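Local coordinates for uncharacterized protein AsqI (Emericella nidulans, PDB 5YY3), which converts 4'-methoxycyclopenin into 4'-methoxyviridicatin, with release of methyl isocyanate, as a zinc-dependent cyclopenase of the tyrosinase family in aspoquinolone biosynthesis, at residues L324-P336 and S346-Y358. Residues are numbered along the deposited sequence; the frame is centred on the assembly and turned at random.
Sequences LNFVGGILDAQYP and SLDEERYGNLHNY
Tyr335 reaches across from the start of helix 335-339 and lays its ring against Glu349 and Leu347. The Glu349 chain runs over one ring face in the opposite direction to the tyrosine, CG standing 3.6 Å from the ring centroid in a CH-pi contact; the carboxylate beyond it stacks only 14° from the ring plane. Leu347 crosses the tyrosine at about a right angle, its CB 3.7 Å from the ring corner at Tyr335 CD1. With CG beside the backbone N (chi1 -60°), the ring carries its hydroxyl to the turn at Gly353, where Tyr335 OH donates to Gly353 O; the acceptor lies at the ring edge, in plane, and the separation is very short, its exact length doubtful.

Leu347 also sends CD1 to Ile330 CD1 at 3.9 Å, and Leu338 packs against both residues. The other branch of Ile330, CG2, meets Tyr352 CB at 3.6 Å. Farther along, Leu331 and Leu355 lie side by side, touching through their CD2 methyls, with Tyr403 of helix 391-410 against both.

A Schellman motif with Ala333 as its C-prime residue ends helix 323-331. His356 N donates to Leu331 O (2.9 Å), while a water donates to Ile330 O and Tyr352 O, linking the two segments. Asn357 ND2 serves two acceptors: Asn354 OD1, on a lone pair and nearly straight (168°), and Asp332 OD1 at 3.0 Å, approached from above the carboxylate plane. Asp332 OD2 is bound by Tyr193 OH.

His356, bonded through ND1 to Trp396, has its side chain about 5 Å from that of zinc ligand His218 and about 6 Å from that of His190. The contact thus packs the C-terminus of helix 323-331 against the N-terminus of helix 355-367 beside the zinc site, within the helical hemocyanin-type domain.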
ATOM      1  N   LEU A 324      -6.833  34.504 -24.192  1.00 30.11           N
ATOM      2  CA  LEU A 324      -7.540  33.349 -23.621  1.00 34.91           C
ATOM      3  C   LEU A 324      -8.911  33.127 -24.253  1.00 31.90           C
ATOM      4  O   LEU A 324      -9.331  31.976 -24.482  1.00 30.62           O
ATOM      5  CB  LEU A 324      -7.687  33.496 -22.107  1.00 34.98           C
ATOM      6  CG  LEU A 324      -6.352  33.493 -21.367  1.00 37.24           C
ATOM      7  CD1 LEU A 324      -6.575  33.506 -19.853  1.00 46.22           C
ATOM      8  CD2 LEU A 324      -5.517  32.305 -21.793  1.00 31.54           C
ATOM      9  N   ASN A 325      -9.601  34.226 -24.536  1.00 31.63           N
ATOM     10  CA  ASN A 325     -10.909  34.144 -25.170  1.00 32.17           C
ATOM     11  C   ASN A 325     -10.811  33.494 -26.536  1.00 29.49           C
ATOM     12  O   ASN A 325     -11.678  32.713 -26.933  1.00 31.38           O
ATOM     13  CB  ASN A 325     -11.535  35.523 -25.307  1.00 31.41           C
ATOM     14  CG  ASN A 325     -13.024  35.452 -25.529  1.00 38.39           C
ATOM     15  OD1 ASN A 325     -13.716  34.654 -24.893  1.00 38.07           O
ATOM     16  ND2 ASN A 325     -13.529  36.269 -26.453  1.00 39.79           N
ATOM     17  N   PHE A 326      -9.742  33.809 -27.253  1.00 28.84           N
ATOM     18  CA  PHE A 326      -9.576  33.276 -28.594  1.00 31.08           C
ATOM     19  C   PHE A 326      -9.042  31.861 -28.563  1.00 27.44           C
ATOM     20  O   PHE A 326      -9.554  30.996 -29.264  1.00 30.15           O
ATOM     21  CB  PHE A 326      -8.662  34.179 -29.430  1.00 37.27           C
ATOM     22  CG  PHE A 326      -9.407  35.237 -30.189  1.00 39.25           C
ATOM     23  CD1 PHE A 326     -10.023  34.937 -31.408  1.00 41.84           C
ATOM     24  CD2 PHE A 326      -9.527  36.529 -29.678  1.00 39.65           C
ATOM     25  CE1 PHE A 326     -10.728  35.924 -32.119  1.00 41.91           C
ATOM     26  CE2 PHE A 326     -10.229  37.520 -30.384  1.00 39.19           C
ATOM     27  CZ  PHE A 326     -10.826  37.212 -31.606  1.00 41.13           C
ATOM     28  N   VAL A 327      -8.014  31.615 -27.760  1.00 28.26           N
ATOM     29  CA  VAL A 327      -7.489  30.266 -27.628  1.00 26.39           C
ATOM     30  C   VAL A 327      -8.586  29.308 -27.143  1.00 25.61           C
ATOM     31  O   VAL A 327      -8.766  28.230 -27.700  1.00 23.07           O
ATOM     32  CB  VAL A 327      -6.288  30.210 -26.668  1.00 26.52           C
ATOM     33  CG1 VAL A 327      -5.895  28.743 -26.392  1.00 26.22           C
ATOM     34  CG2 VAL A 327      -5.112  30.983 -27.243  1.00 26.16           C
ATOM     35  N   GLY A 328      -9.321  29.718 -26.114  1.00 29.52           N
ATOM     36  CA  GLY A 328     -10.425  28.931 -25.592  1.00 25.37           C
ATOM     37  C   GLY A 328     -11.533  28.784 -26.611  1.00 26.83           C
ATOM     38  O   GLY A 328     -12.066  27.683 -26.810  1.00 27.53           O
ATOM     39  N   GLY A 329     -11.875  29.891 -27.268  1.00 26.22           N
ATOM     40  CA  GLY A 329     -12.919  29.890 -28.278  1.00 28.52           C
ATOM     41  C   GLY A 329     -12.630  28.959 -29.450  1.00 27.09           C
ATOM     42  O   GLY A 329     -13.497  28.202 -29.887  1.00 28.52           O
ATOM     43  N   ILE A 330     -11.407  29.004 -29.962  1.00 24.36           N
ATOM     44  CA  ILE A 330     -11.055  28.167 -31.092  1.00 24.62           C
ATOM     45  C   ILE A 330     -11.036  26.680 -30.703  1.00 28.31           C
ATOM     46  O   ILE A 330     -11.545  25.838 -31.448  1.00 31.96           O
ATOM     47  CB  ILE A 330      -9.716  28.617 -31.684  1.00 25.85           C
ATOM     48  CG1 ILE A 330      -9.955  29.902 -32.482  1.00 25.43           C
ATOM     49  CG2 ILE A 330      -9.092  27.510 -32.550  1.00 26.38           C
ATOM     50  CD1 ILE A 330      -8.716  30.586 -32.994  1.00 28.12           C
ATOM     51  N   LEU A 331     -10.479  26.363 -29.534  1.00 27.24           N
ATOM     52  CA  LEU A 331     -10.516  24.997 -28.993  1.00 25.38           C
ATOM     53  C   LEU A 331     -11.937  24.437 -28.984  1.00 27.11           C
ATOM     54  O   LEU A 331     -12.140  23.243 -29.211  1.00 25.66           O
ATOM     55  CB  LEU A 331      -9.942  24.957 -27.568  1.00 26.08           C
ATOM     56  CG  LEU A 331      -8.413  24.984 -27.469  1.00 21.13           C
ATOM     57  CD1 LEU A 331      -7.938  25.206 -26.036  1.00 21.28           C
ATOM     58  CD2 LEU A 331      -7.808  23.708 -28.078  1.00 21.13           C
ATOM     59  N   ASP A 332     -12.915  25.307 -28.739  1.00 26.48           N
ATOM     60  CA  ASP A 332     -14.307  24.880 -28.655  1.00 27.55           C
ATOM     61  C   ASP A 332     -15.087  25.209 -29.932  1.00 27.10           C
ATOM     62  O   ASP A 332     -16.321  25.164 -29.932  1.00 27.62           O
ATOM     63  CB  ASP A 332     -14.970  25.522 -27.439  1.00 25.36           C
ATOM     64  CG  ASP A 332     -16.297  24.878 -27.079  1.00 31.10           C
ATOM     65  OD1 ASP A 332     -16.344  23.637 -26.890  1.00 30.98           O
ATOM     66  OD2 ASP A 332     -17.299  25.620 -26.980  1.00 37.66           O
ATOM     67  N   ALA A 333     -14.358  25.522 -31.011  1.00 31.17           N
ATOM     68  CA  ALA A 333     -14.929  25.815 -32.353  1.00 29.96           C
ATOM     69  C   ALA A 333     -16.038  26.862 -32.349  1.00 31.31           C
ATOM     70  O   ALA A 333     -17.063  26.716 -33.017  1.00 35.87           O
ATOM     71  CB  ALA A 333     -15.450  24.548 -33.008  1.00 21.45           C
ATOM     72  N   GLN A 334     -15.825  27.935 -31.615  1.00 27.32           N
ATOM     73  CA  GLN A 334     -16.790  29.029 -31.617  1.00 35.56           C
ATOM     74  C   GLN A 334     -16.499  30.085 -32.649  1.00 36.09           C
ATOM     75  O   GLN A 334     -16.410  31.257 -32.346  1.00 37.48           O
ATOM     76  CB  GLN A 334     -16.857  29.610 -30.225  1.00 34.69           C
ATOM     77  CG  GLN A 334     -17.247  28.475 -29.393  1.00 41.90           C
ATOM     78  CD  GLN A 334     -17.605  28.870 -28.039  1.00 42.11           C
ATOM     79  OE1 GLN A 334     -16.833  29.525 -27.329  1.00 48.67           O
ATOM     80  NE2 GLN A 334     -18.787  28.453 -27.629  1.00 43.90           N
ATOM     81  N   TYR A 335     -16.360  29.630 -33.881  1.00 34.75           N
ATOM     82  CA  TYR A 335     -16.032  30.516 -34.973  1.00 40.44           C
ATOM     83  C   TYR A 335     -17.118  31.572 -35.256  1.00 41.89           C
ATOM     84  O   TYR A 335     -16.773  32.701 -35.574  1.00 44.43           O
ATOM     85  CB  TYR A 335     -15.722  29.692 -36.215  1.00 36.77           C
ATOM     86  CG  TYR A 335     -14.547  28.740 -36.022  1.00 33.59           C
ATOM     87  CD1 TYR A 335     -13.248  29.227 -35.944  1.00 33.25           C
ATOM     88  CD2 TYR A 335     -14.737  27.357 -35.918  1.00 30.91           C
ATOM     89  CE1 TYR A 335     -12.168  28.381 -35.780  1.00 32.24           C
ATOM     90  CE2 TYR A 335     -13.654  26.495 -35.754  1.00 29.62           C
ATOM     91  CZ  TYR A 335     -12.374  27.022 -35.686  1.00 29.63           C
ATOM     92  OH  TYR A 335     -11.287  26.201 -35.525  1.00 27.01           O
ATOM     93  N   PRO A 336     -18.420  31.238 -35.111  1.00 41.32           N
ATOM     94  CA  PRO A 336     -19.389  32.333 -35.298  1.00 41.36           C
ATOM     95  C   PRO A 336     -19.202  33.513 -34.328  1.00 46.60           C
ATOM     96  O   PRO A 336     -19.227  34.667 -34.753  1.00 48.53           O
ATOM     97  CB  PRO A 336     -20.739  31.645 -35.062  1.00 41.83           C
ATOM     98  CG  PRO A 336     -20.506  30.245 -35.489  1.00 40.32           C
ATOM     99  CD  PRO A 336     -19.093  29.924 -35.071  1.00 39.30           C
ATOM    100  N   SER A 346     -12.756  35.745 -41.671  1.00 53.72           N
ATOM    101  CA  SER A 346     -13.104  34.488 -41.018  1.00 50.59           C
ATOM    102  C   SER A 346     -11.877  33.683 -40.575  1.00 51.49           C
ATOM    103  O   SER A 346     -10.887  33.581 -41.304  1.00 49.71           O
ATOM    104  CB  SER A 346     -13.975  33.637 -41.946  1.00 48.76           C
ATOM    105  OG  SER A 346     -15.229  34.256 -42.158  1.00 53.21           O
ATOM    106  N   LEU A 347     -11.952  33.109 -39.376  1.00 46.63           N
ATOM    107  CA  LEU A 347     -10.896  32.223 -38.887  1.00 41.52           C
ATOM    108  C   LEU A 347     -10.848  30.959 -39.725  1.00 39.96           C
ATOM    109  O   LEU A 347     -11.894  30.447 -40.128  1.00 42.83           O
ATOM    110  CB  LEU A 347     -11.116  31.875 -37.413  1.00 37.64           C
ATOM    111  CG  LEU A 347     -10.774  32.962 -36.387  1.00 37.52           C
ATOM    112  CD1 LEU A 347     -11.366  32.627 -35.034  1.00 34.67           C
ATOM    113  CD2 LEU A 347      -9.255  33.207 -36.275  1.00 33.39           C
ATOM    114  N   ASP A 348      -9.638  30.463 -39.987  1.00 38.60           N
ATOM    115  CA  ASP A 348      -9.431  29.269 -40.821  1.00 37.38           C
ATOM    116  C   ASP A 348      -9.773  27.954 -40.078  1.00 36.03           C
ATOM    117  O   ASP A 348      -8.909  27.333 -39.453  1.00 34.89           O
ATOM    118  CB  ASP A 348      -7.979  29.243 -41.319  1.00 37.67           C
ATOM    119  CG  ASP A 348      -7.740  28.213 -42.412  1.00 36.19           C
ATOM    120  OD1 ASP A 348      -8.642  27.378 -42.660  1.00 40.11           O
ATOM    121  OD2 ASP A 348      -6.641  28.241 -43.020  1.00 36.35           O
ATOM    122  N   GLU A 349     -11.036  27.541 -40.169  1.00 34.45           N
ATOM    123  CA  GLU A 349     -11.530  26.349 -39.482  1.00 33.82           C
ATOM    124  C   GLU A 349     -10.894  25.054 -39.970  1.00 36.95           C
ATOM    125  O   GLU A 349     -11.004  24.023 -39.321  1.00 37.89           O
ATOM    126  CB  GLU A 349     -13.047  26.235 -39.636  1.00 33.94           C
ATOM    127  CG  GLU A 349     -13.775  27.546 -39.419  1.00 37.22           C
ATOM    128  CD  GLU A 349     -15.267  27.356 -39.263  1.00 40.73           C
ATOM    129  OE1 GLU A 349     -15.711  26.187 -39.262  1.00 40.17           O
ATOM    130  OE2 GLU A 349     -15.985  28.374 -39.122  1.00 44.75           O
ATOM    131  N   GLU A 350     -10.247  25.088 -41.123  1.00 36.51           N
ATOM    132  CA  GLU A 350      -9.605  23.882 -41.621  1.00 39.41           C
ATOM    133  C   GLU A 350      -8.282  23.691 -40.907  1.00 31.83           C
ATOM    134  O   GLU A 350      -7.844  22.575 -40.678  1.00 35.87           O
ATOM    135  CB  GLU A 350      -9.404  23.953 -43.142  1.00 43.34           C
ATOM    136  CG  GLU A 350     -10.727  23.931 -43.920  1.00 53.66           C
ATOM    137  CD  GLU A 350     -11.469  22.605 -43.766  1.00 58.21           C
ATOM    138  OE1 GLU A 350     -10.787  21.562 -43.644  1.00 54.41           O
ATOM    139  OE2 GLU A 350     -12.725  22.606 -43.738  1.00 64.15           O
ATOM    140  N   ARG A 351      -7.651  24.798 -40.545  1.00 30.10           N
ATOM    141  CA  ARG A 351      -6.348  24.746 -39.917  1.00 33.70           C
ATOM    142  C   ARG A 351      -6.461  24.393 -38.414  1.00 32.12           C
ATOM    143  O   ARG A 351      -5.692  23.570 -37.901  1.00 26.83           O
ATOM    144  CB  ARG A 351      -5.614  26.077 -40.120  1.00 33.40           C
ATOM    145  CG  ARG A 351      -4.138  25.993 -39.792  1.00 38.14           C
ATOM    146  CD  ARG A 351      -3.373  27.222 -40.226  1.00 36.98           C
ATOM    147  NE  ARG A 351      -3.821  27.700 -41.530  1.00 51.39           N
ATOM    148  CZ  ARG A 351      -3.097  28.483 -42.329  1.00 57.83           C
ATOM    149  NH1 ARG A 351      -1.874  28.850 -41.964  1.00 57.21           N
ATOM    150  NH2 ARG A 351      -3.591  28.889 -43.495  1.00 48.82           N
ATOM    151  N   TYR A 352      -7.434  24.983 -37.718  1.00 30.64           N
ATOM    152  CA  TYR A 352      -7.535  24.793 -36.272  1.00 29.88           C
ATOM    153  C   TYR A 352      -8.679  23.853 -35.839  1.00 30.56           C
ATOM    154  O   TYR A 352      -8.647  23.302 -34.734  1.00 32.00           O
ATOM    155  CB  TYR A 352      -7.655  26.166 -35.594  1.00 24.99           C
ATOM    156  CG  TYR A 352      -6.558  27.105 -36.058  1.00 27.79           C
ATOM    157  CD1 TYR A 352      -5.227  26.848 -35.756  1.00 27.49           C
ATOM    158  CD2 TYR A 352      -6.846  28.221 -36.842  1.00 30.55           C
ATOM    159  CE1 TYR A 352      -4.211  27.696 -36.201  1.00 27.88           C
ATOM    160  CE2 TYR A 352      -5.836  29.074 -37.292  1.00 28.71           C
ATOM    161  CZ  TYR A 352      -4.528  28.805 -36.962  1.00 28.54           C
ATOM    162  OH  TYR A 352      -3.522  29.624 -37.398  1.00 29.33           O
ATOM    163  N   GLY A 353      -9.681  23.667 -36.693  1.00 33.07           N
ATOM    164  CA  GLY A 353     -10.702  22.654 -36.465  1.00 26.64           C
ATOM    165  C   GLY A 353     -11.607  22.823 -35.257  1.00 31.32           C
ATOM    166  O   GLY A 353     -11.926  23.945 -34.838  1.00 29.67           O
ATOM    167  N   ASN A 354     -12.032  21.686 -34.707  1.00 29.21           N
ATOM    168  CA  ASN A 354     -12.860  21.628 -33.501  1.00 30.70           C
ATOM    169  C   ASN A 354     -12.269  20.639 -32.492  1.00 30.26           C
ATOM    170  O   ASN A 354     -12.862  19.593 -32.214  1.00 27.17           O
ATOM    171  CB  ASN A 354     -14.301  21.220 -33.858  1.00 29.03           C
ATOM    172  CG  ASN A 354     -15.245  21.341 -32.682  1.00 29.31           C
ATOM    173  OD1 ASN A 354     -14.854  21.819 -31.616  1.00 32.94           O
ATOM    174  ND2 ASN A 354     -16.499  20.946 -32.873  1.00 31.82           N
ATOM    175  N   LEU A 355     -11.098  20.968 -31.950  1.00 30.64           N
ATOM    176  CA  LEU A 355     -10.303  19.993 -31.193  1.00 28.75           C
ATOM    177  C   LEU A 355     -10.956  19.485 -29.899  1.00 25.97           C
ATOM    178  O   LEU A 355     -10.881  18.294 -29.602  1.00 27.14           O
ATOM    179  CB  LEU A 355      -8.934  20.589 -30.858  1.00 25.91           C
ATOM    180  CG  LEU A 355      -7.926  19.675 -30.176  1.00 23.55           C
ATOM    181  CD1 LEU A 355      -7.785  18.385 -30.962  1.00 27.52           C
ATOM    182  CD2 LEU A 355      -6.595  20.375 -30.070  1.00 26.96           C
ATOM    183  N   HIS A 356     -11.574  20.375 -29.124  1.00 28.06           N
ATOM    184  CA  HIS A 356     -12.144  19.982 -27.838  1.00 25.43           C
ATOM    185  C   HIS A 356     -13.254  18.963 -28.026  1.00 28.74           C
ATOM    186  O   HIS A 356     -13.246  17.896 -27.406  1.00 27.50           O
ATOM    187  CB  HIS A 356     -12.691  21.192 -27.067  1.00 22.67           C
ATOM    188  CG  HIS A 356     -13.557  20.818 -25.901  1.00 26.24           C
ATOM    189  ND1 HIS A 356     -13.105  20.034 -24.859  1.00 22.60           N
ATOM    190  CD2 HIS A 356     -14.856  21.096 -25.625  1.00 26.56           C
ATOM    191  CE1 HIS A 356     -14.084  19.854 -23.986  1.00 24.86           C
ATOM    192  NE2 HIS A 356     -15.156  20.492 -24.429  1.00 24.64           N
ATOM    193  N   ASN A 357     -14.210  19.283 -28.890  1.00 28.01           N
ATOM    194  CA  ASN A 357     -15.390  18.428 -29.021  1.00 27.70           C
ATOM    195  C   ASN A 357     -15.121  17.143 -29.819  1.00 25.51           C
ATOM    196  O   ASN A 357     -15.707  16.100 -29.539  1.00 29.94           O
ATOM    197  CB  ASN A 357     -16.545  19.224 -29.637  1.00 29.04           C
ATOM    198  CG  ASN A 357     -16.999  20.374 -28.740  1.00 28.84           C
ATOM    199  OD1 ASN A 357     -17.792  20.184 -27.813  1.00 31.72           O
ATOM    200  ND2 ASN A 357     -16.491  21.569 -29.009  1.00 27.05           N
ATOM    201  N   TYR A 358     -14.225  17.187 -30.796  1.00 27.73           N
ATOM    202  CA  TYR A 358     -13.861  15.934 -31.457  1.00 26.48           C
ATOM    203  C   TYR A 358     -13.008  15.094 -30.519  1.00 25.55           C
ATOM    204  O   TYR A 358     -13.063  13.852 -30.548  1.00 28.49           O
ATOM    205  CB  TYR A 358     -13.133  16.182 -32.778  1.00 26.14           C
ATOM    206  CG  TYR A 358     -14.070  16.432 -33.925  1.00 24.86           C
ATOM    207  CD1 TYR A 358     -15.012  15.478 -34.290  1.00 30.34           C
ATOM    208  CD2 TYR A 358     -14.004  17.609 -34.664  1.00 28.90           C
ATOM    209  CE1 TYR A 358     -15.874  15.694 -35.357  1.00 30.60           C
ATOM    210  CE2 TYR A 358     -14.859  17.832 -35.730  1.00 29.16           C
ATOM    211  CZ  TYR A 358     -15.789  16.865 -36.071  1.00 30.08           C
ATOM    212  OH  TYR A 358     -16.650  17.083 -37.120  1.00 33.11           O
TER
HETATM  213  O   HOH W   1     -10.185  23.290 -32.147  1.00 27.63           O